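Local structure of glycinin A3B4 subunit (Glycine max, 2D5F) at residues B[369-374]-B[393-398]. The protein probably serves as a seed storage protein of the 11S globulin family, assembling into hexamers from subunits that each hold two cupin domains. Numbering follows the deposited sequence.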
loop_
_atom_site.group_PDB
_atom_site.type_symbol
_atom_site.label_atom_id
_atom_site.label_comp_id
_atom_site.label_asym_id
_atom_site.label_seq_id
_atom_site.Cartn_x
_atom_site.Cartn_y
_atom_site.Cartn_z
ATOM N N ALA B 369 20.281 4.635 -8.326
ATOM C CA ALA B 369 21.511 4.926 -9.042
ATOM C C ALA B 369 21.733 4.001 -10.218
ATOM O O ALA B 369 21.040 3.000 -10.381
ATOM C CB ALA B 369 22.702 4.825 -8.087
ATOM N N GLN B 370 22.701 4.371 -11.046
ATOM C CA GLN B 370 23.085 3.559 -12.184
ATOM C C GLN B 370 24.603 3.587 -12.257
ATOM O O GLN B 370 25.241 4.534 -11.793
ATOM C CB GLN B 370 22.492 4.102 -13.488
ATOM C CG GLN B 370 20.995 3.857 -13.625
ATOM C CD GLN B 370 20.459 4.252 -14.984
ATOM O OE1 GLN B 370 20.686 5.362 -15.445
ATOM N NE2 GLN B 370 19.735 3.339 -15.631
ATOM N N TYR B 371 25.180 2.518 -12.788
ATOM C CA TYR B 371 26.619 2.471 -12.971
ATOM C C TYR B 371 26.765 2.259 -14.462
ATOM O O TYR B 371 26.192 1.321 -15.025
ATOM C CB TYR B 371 27.267 1.324 -12.208
ATOM C CG TYR B 371 28.767 1.477 -12.161
ATOM C CD1 TYR B 371 29.603 0.700 -12.969
ATOM C CD2 TYR B 371 29.349 2.446 -11.355
ATOM C CE1 TYR B 371 30.991 0.897 -12.972
ATOM C CE2 TYR B 371 30.726 2.650 -11.350
ATOM C CZ TYR B 371 31.537 1.879 -12.157
ATOM O OH TYR B 371 32.894 2.116 -12.153
ATOM N N VAL B 372 27.498 3.155 -15.104
ATOM C CA VAL B 372 27.676 3.087 -16.540
ATOM C C VAL B 372 29.135 2.902 -16.936
ATOM O O VAL B 372 30.028 3.567 -16.402
ATOM C CB VAL B 372 27.143 4.378 -17.205
ATOM C CG1 VAL B 372 27.342 4.317 -18.709
ATOM C CG2 VAL B 372 25.651 4.559 -16.869
ATOM N N VAL B 373 29.363 1.984 -17.870
ATOM C CA VAL B 373 30.705 1.734 -18.381
ATOM C C VAL B 373 30.651 1.860 -19.897
ATOM O O VAL B 373 29.940 1.110 -20.562
ATOM C CB VAL B 373 31.213 0.324 -18.027
ATOM C CG1 VAL B 373 32.585 0.098 -18.655
ATOM C CG2 VAL B 373 31.293 0.160 -16.516
ATOM N N LEU B 374 31.378 2.835 -20.433
ATOM C CA LEU B 374 31.432 3.043 -21.874
ATOM C C LEU B 374 32.840 2.722 -22.337
ATOM O O LEU B 374 33.822 3.184 -21.752
ATOM C CB LEU B 374 31.084 4.490 -22.235
ATOM C CG LEU B 374 29.630 4.919 -21.988
ATOM C CD1 LEU B 374 29.475 6.415 -22.265
ATOM C CD2 LEU B 374 28.700 4.100 -22.871
ATOM N N TYR B 393 29.161 11.085 -11.138
ATOM C CA TYR B 393 30.491 11.160 -10.547
ATOM C C TYR B 393 31.315 10.176 -11.370
ATOM O O TYR B 393 31.004 8.986 -11.409
ATOM C CB TYR B 393 30.509 10.730 -9.078
ATOM C CG TYR B 393 31.920 10.702 -8.521
ATOM C CD1 TYR B 393 32.552 11.875 -8.109
ATOM C CD2 TYR B 393 32.659 9.515 -8.504
ATOM C CE1 TYR B 393 33.893 11.871 -7.699
ATOM C CE2 TYR B 393 34.001 9.498 -8.097
ATOM C CZ TYR B 393 34.609 10.685 -7.699
ATOM O OH TYR B 393 35.936 10.686 -7.327
ATOM N N VAL B 394 32.348 10.669 -12.045
ATOM C CA VAL B 394 33.174 9.793 -12.868
ATOM C C VAL B 394 34.140 9.015 -11.995
ATOM O O VAL B 394 34.908 9.593 -11.232
ATOM C CB VAL B 394 33.949 10.594 -13.934
ATOM C CG1 VAL B 394 34.803 9.646 -14.792
ATOM C CG2 VAL B 394 32.958 11.347 -14.814
ATOM N N THR B 395 34.082 7.695 -12.109
ATOM C CA THR B 395 34.927 6.824 -11.312
ATOM C C THR B 395 36.203 6.428 -12.044
ATOM O O THR B 395 37.170 5.998 -11.425
ATOM C CB THR B 395 34.159 5.558 -10.906
ATOM O OG1 THR B 395 33.616 4.943 -12.078
ATOM C CG2 THR B 395 33.026 5.909 -9.958
ATOM N N ARG B 396 36.205 6.577 -13.361
ATOM C CA ARG B 396 37.391 6.237 -14.130
ATOM C C ARG B 396 37.288 6.669 -15.579
ATOM O O ARG B 396 36.198 6.757 -16.141
ATOM C CB ARG B 396 37.641 4.732 -14.080
ATOM C CG ARG B 396 39.066 4.346 -14.418
ATOM C CD ARG B 396 39.089 3.004 -15.103
ATOM N NE ARG B 396 38.389 3.074 -16.379
ATOM C CZ ARG B 396 37.929 2.016 -17.032
ATOM N NH1 ARG B 396 38.103 0.804 -16.523
ATOM N NH2 ARG B 396 37.288 2.168 -18.184
ATOM N N GLY B 397 38.436 6.949 -16.184
ATOM C CA GLY B 397 38.438 7.332 -17.580
ATOM C C GLY B 397 38.064 8.767 -17.869
ATOM O O GLY B 397 38.201 9.657 -17.024
ATOM N N LYS B 398 37.562 8.984 -19.077
ATOM C CA LYS B 398 37.207 10.317 -19.509
ATOM C C LYS B 398 36.333 10.230 -20.756
ATOM O O LYS B 398 36.442 9.288 -21.543
ATOM C CB LYS B 398 38.505 11.074 -19.803
ATOM C CG LYS B 398 38.370 12.488 -20.310
ATOM C CD LYS B 398 39.763 13.093 -20.460
ATOM C CE LYS B 398 39.720 14.467 -21.082
ATOM N NZ LYS B 398 41.057 15.129 -21.026
HETATM O O HOH W 1 35.863 1.465 -20.419
#
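With its CG anti to the backbone N (chi1 -167°), Y371 stretches its ring out from strand 368-374, while T395 turns OG1 between its own backbone N and carbonyl carbon (chi1 53°), and the two hydroxyls meet. Y371 OH lies 2.9 Å from T395 OG1, within hydrogen-bonding distance, and OG1 also has a weak bond to E440 O. The two side chains approach from opposite directions, and OG1 sits obliquely to the ring, 3.8 Å from Y371 CE2. Here is a clear case of polar side chains linking strands that are not neighbours: the CA atoms of Y371 and T395 stay 9.5 Å apart because strand 438-445 runs between them. E440 of that middle strand ties the group together, its carboxylate bonding to Y371 OH and forming a salt bridge with R396. A phenylalanine in place of Y371 would probably keep much of the ring packing against I70 and I335 but leave T395 OG1 and the E440 carboxylate without their shared hydroxyl partner. Further along, a water links L374 on strand 368-374 to R396 at the corner that follows strand 390-395, donating to L374 O at 3.0 Å and meeting the guanidinium edge in plane through a weak bond from R396 NH2. Opposite the single residue E440 the chain sets two, T395 and R396, a classic beta bulge at the corner where it leaves one antiparallel sheet of the C-terminal cupin beta-barrel for the other.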